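Local structure of polyporopepsin (Irpex lacteus, 1WKR) at residues L79-S88 / I125-Q135. The protein is a pepsin-like aspartic endopeptidase that cleaves proteins with broad specificity and clots milk. Sequence-based numbering, arbitrary orientation.
Sequences LGSLTIPKQS and IPTVTDNLFSQ
Helix 128-134 crosses strand 82-84 nearly at right angles (98°), the axes 8.7 Å apart, and the CA atoms of Ile84 and Leu132 come within 6.4 Å. Ile84 lies across the side chains of Val128, Asn131 and Leu132: its CG1 rests on Leu132 CD2 at 3.6 Å, its CD1 reaches Val128 CB, and its CG2, anti to the backbone N, touches Asn131 CB. Leu82 CB meets Leu132 CD2, and Leu79 CD1 reaches Val128 CB. Where the chain turns after Pro85, the bent side chain of Gln87 (chi2 64°) brings its amide to the start of the helix. Asn131 ND2 donates to Gln87 OE1 (2.8 Å) from above the carbonyl plane, while Gln87 NE2 gives hydrogen bonds to Pro126 O (3.1 Å) and Ser88 O. A water joins Ser88 N, Pro126 O and Asn131 ND2 alongside. A leucine in place of Gln87 would probably leave Asn131 ND2 and Pro126 O each short of one partner. Just past the helix, Gln135 NE2 donates a bent hydrogen bond to Thr83 O (2.8 Å) and also bonds Thr137 OG1. Thr127 and Asp130 form a capping box. The contact joins helix 128-134 to strand 82-96 within the N-terminal lobe of the pepsin fold: Ile84 is backbone hydrogen-bonded to Val77 of the antiparallel strand 67-79, and Phe162 of strand 155-162 packs against Leu79, Leu82 and Leu132.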
loop_
_atom_site.group_PDB
_atom_site.type_symbol
_atom_site.label_atom_id
_atom_site.label_comp_id
_atom_site.label_asym_id
_atom_site.label_seq_id
_atom_site.Cartn_x
_atom_site.Cartn_y
_atom_site.Cartn_z
ATOM N N LEU A 79 14.358 -5.569 -10.724
ATOM C CA LEU A 79 13.547 -5.996 -9.588
ATOM C C LEU A 79 13.857 -7.498 -9.415
ATOM O O LEU A 79 13.378 -8.344 -10.163
ATOM C CB LEU A 79 12.038 -5.820 -9.915
ATOM C CG LEU A 79 11.635 -4.341 -9.997
ATOM C CD1 LEU A 79 10.255 -4.157 -10.665
ATOM C CD2 LEU A 79 11.591 -3.783 -8.577
ATOM N N GLY A 80 14.653 -7.796 -8.406
ATOM C CA GLY A 80 15.108 -9.231 -8.227
ATOM C C GLY A 80 15.792 -9.661 -9.453
ATOM O O GLY A 80 16.853 -8.960 -9.904
ATOM N N SER A 81 15.380 -10.695 -10.140
ATOM C CA SER A 81 15.923 -11.229 -11.385
ATOM C C SER A 81 15.296 -10.751 -12.595
ATOM O O SER A 81 15.502 -11.229 -13.759
ATOM C CB SER A 81 15.962 -12.786 -11.409
ATOM O OG SER A 81 14.656 -13.161 -11.498
ATOM N N LEU A 82 14.381 -9.766 -12.477
ATOM C CA LEU A 82 13.632 -9.202 -13.629
ATOM C C LEU A 82 14.272 -7.897 -14.007
ATOM O O LEU A 82 14.639 -7.064 -13.143
ATOM C CB LEU A 82 12.168 -9.013 -13.257
ATOM C CG LEU A 82 11.469 -10.284 -12.704
ATOM C CD1 LEU A 82 10.020 -9.889 -12.418
ATOM C CD2 LEU A 82 11.477 -11.441 -13.718
ATOM N N THR A 83 14.355 -7.649 -15.300
ATOM C CA THR A 83 14.955 -6.370 -15.824
ATOM C C THR A 83 14.017 -5.722 -16.750
ATOM O O THR A 83 13.419 -6.410 -17.676
ATOM C CB THR A 83 16.264 -6.687 -16.518
ATOM O OG1 THR A 83 17.161 -7.320 -15.527
ATOM C CG2 THR A 83 16.955 -5.479 -16.998
ATOM N N ILE A 84 13.841 -4.414 -16.665
ATOM C CA ILE A 84 13.007 -3.624 -17.512
ATOM C C ILE A 84 13.846 -2.588 -18.206
ATOM O O ILE A 84 14.200 -1.566 -17.575
ATOM C CB ILE A 84 11.894 -2.861 -16.719
ATOM C CG1 ILE A 84 11.134 -3.847 -15.843
ATOM C CG2 ILE A 84 10.985 -2.136 -17.694
ATOM C CD1 ILE A 84 10.324 -3.108 -14.742
ATOM N N PRO A 85 14.208 -2.764 -19.453
ATOM C CA PRO A 85 14.950 -1.715 -20.180
ATOM C C PRO A 85 13.878 -0.526 -20.485
ATOM O O PRO A 85 12.725 -0.860 -20.752
ATOM C CB PRO A 85 15.406 -2.430 -21.495
ATOM C CG PRO A 85 14.700 -3.759 -21.597
ATOM C CD PRO A 85 14.022 -4.012 -20.284
ATOM N N LYS A 86 14.256 0.618 -20.392
ATOM C CA LYS A 86 13.533 1.733 -20.765
ATOM C C LYS A 86 12.255 1.992 -19.945
ATOM O O LYS A 86 11.269 2.476 -20.470
ATOM C CB LYS A 86 13.283 1.753 -22.266
ATOM C CG LYS A 86 14.560 1.751 -23.169
ATOM C CD LYS A 86 14.261 2.323 -24.642
ATOM C CE LYS A 86 13.705 3.751 -24.408
ATOM N NZ LYS A 86 13.799 4.569 -25.900
ATOM N N GLN A 87 12.319 1.621 -18.694
ATOM C CA GLN A 87 11.278 2.068 -17.742
ATOM C C GLN A 87 11.311 3.585 -17.576
ATOM O O GLN A 87 12.391 4.138 -17.359
ATOM C CB GLN A 87 11.526 1.395 -16.388
ATOM C CG GLN A 87 10.517 1.875 -15.305
ATOM C CD GLN A 87 9.095 1.513 -15.610
ATOM O OE1 GLN A 87 8.825 0.324 -15.923
ATOM N NE2 GLN A 87 8.157 2.443 -15.508
ATOM N N SER A 88 10.175 4.237 -17.703
ATOM C CA SER A 88 10.101 5.684 -17.437
ATOM C C SER A 88 10.044 5.848 -15.910
ATOM O O SER A 88 9.159 5.254 -15.244
ATOM C CB SER A 88 8.928 6.234 -18.126
ATOM O OG SER A 88 8.893 7.660 -17.940
ATOM N N ILE A 125 2.192 6.834 -18.252
ATOM C CA ILE A 125 3.550 6.326 -17.985
ATOM C C ILE A 125 3.399 4.860 -17.617
ATOM O O ILE A 125 3.148 4.530 -16.420
ATOM C CB ILE A 125 4.265 7.058 -16.877
ATOM C CG1 ILE A 125 4.185 8.593 -17.033
ATOM C CG2 ILE A 125 5.712 6.608 -16.828
ATOM C CD1 ILE A 125 4.720 9.298 -15.831
ATOM N N PRO A 126 3.521 3.908 -18.545
ATOM C CA PRO A 126 3.424 2.470 -18.255
ATOM C C PRO A 126 4.212 2.117 -16.991
ATOM O O PRO A 126 5.372 2.502 -16.812
ATOM C CB PRO A 126 3.935 1.800 -19.476
ATOM C CG PRO A 126 3.575 2.751 -20.620
ATOM C CD PRO A 126 3.764 4.173 -20.023
ATOM N N THR A 127 3.587 1.315 -16.114
ATOM C CA THR A 127 4.214 1.007 -14.836
ATOM C C THR A 127 5.171 -0.123 -14.959
ATOM O O THR A 127 5.244 -0.810 -16.015
ATOM C CB THR A 127 3.117 0.629 -13.826
ATOM O OG1 THR A 127 2.517 -0.617 -14.252
ATOM C CG2 THR A 127 2.014 1.686 -13.710
ATOM N N VAL A 128 5.932 -0.364 -13.912
ATOM C CA VAL A 128 6.845 -1.510 -13.926
ATOM C C VAL A 128 6.121 -2.774 -14.235
ATOM O O VAL A 128 6.618 -3.616 -15.032
ATOM C CB VAL A 128 7.661 -1.643 -12.611
ATOM C CG1 VAL A 128 8.625 -0.465 -12.492
ATOM C CG2 VAL A 128 6.793 -1.766 -11.363
ATOM N N THR A 129 4.909 -2.997 -13.680
ATOM C CA THR A 129 4.177 -4.231 -13.925
ATOM C C THR A 129 3.743 -4.311 -15.401
ATOM O O THR A 129 3.890 -5.347 -16.047
ATOM C CB THR A 129 2.924 -4.287 -13.027
ATOM O OG1 THR A 129 3.318 -3.846 -11.703
ATOM C CG2 THR A 129 2.388 -5.688 -12.943
ATOM N N ASP A 130 3.206 -3.198 -15.937
ATOM C CA ASP A 130 2.818 -3.145 -17.334
ATOM C C ASP A 130 3.990 -3.465 -18.264
ATOM O O ASP A 130 3.808 -4.211 -19.221
ATOM C CB ASP A 130 2.319 -1.718 -17.687
ATOM C CG ASP A 130 1.024 -1.386 -17.116
ATOM O OD1 ASP A 130 0.209 -2.260 -16.804
ATOM O OD2 ASP A 130 0.765 -0.130 -17.000
ATOM N N ASN A 131 5.165 -2.902 -17.999
ATOM C CA ASN A 131 6.318 -3.147 -18.847
ATOM C C ASN A 131 6.838 -4.550 -18.747
ATOM O O ASN A 131 7.226 -5.173 -19.770
ATOM C CB ASN A 131 7.432 -2.136 -18.568
ATOM C CG ASN A 131 7.124 -0.771 -19.122
ATOM O OD1 ASN A 131 6.502 -0.624 -20.177
ATOM N ND2 ASN A 131 7.567 0.272 -18.405
ATOM N N LEU A 132 6.920 -5.126 -17.550
ATOM C CA LEU A 132 7.307 -6.519 -17.380
ATOM C C LEU A 132 6.387 -7.405 -18.234
ATOM O O LEU A 132 6.873 -8.403 -18.806
ATOM C CB LEU A 132 7.182 -6.943 -15.921
ATOM C CG LEU A 132 8.364 -6.410 -15.061
ATOM C CD1 LEU A 132 7.990 -6.622 -13.576
ATOM C CD2 LEU A 132 9.659 -7.134 -15.379
ATOM N N PHE A 133 5.097 -7.107 -18.285
ATOM C CA PHE A 133 4.199 -7.913 -19.085
ATOM C C PHE A 133 4.333 -7.624 -20.554
ATOM O O PHE A 133 4.447 -8.581 -21.370
ATOM C CB PHE A 133 2.765 -7.671 -18.623
ATOM C CG PHE A 133 1.826 -8.468 -19.498
ATOM C CD1 PHE A 133 1.823 -9.874 -19.409
ATOM C CD2 PHE A 133 1.015 -7.839 -20.470
ATOM C CE1 PHE A 133 1.048 -10.632 -20.338
ATOM C CE2 PHE A 133 0.225 -8.635 -21.324
ATOM C CZ PHE A 133 0.266 -9.982 -21.254
ATOM N N SER A 134 4.362 -6.372 -21.003
ATOM C CA SER A 134 4.363 -6.105 -22.469
ATOM C C SER A 134 5.704 -6.517 -23.055
ATOM O O SER A 134 5.709 -6.841 -24.288
ATOM C CB SER A 134 4.077 -4.611 -22.724
ATOM O OG SER A 134 5.096 -3.818 -22.211
ATOM N N GLN A 135 6.774 -6.546 -22.333
ATOM C CA GLN A 135 8.046 -6.989 -22.877
ATOM C C GLN A 135 8.154 -8.502 -22.871
ATOM O O GLN A 135 9.179 -9.034 -23.381
ATOM C CB GLN A 135 9.191 -6.350 -22.070
ATOM C CG GLN A 135 9.501 -7.050 -20.830
ATOM C CD GLN A 135 10.516 -6.235 -19.880
ATOM O OE1 GLN A 135 10.783 -5.050 -20.163
ATOM N NE2 GLN A 135 10.918 -6.877 -18.803
HETATM O O HOH W 1 7.462 3.212 -18.583
#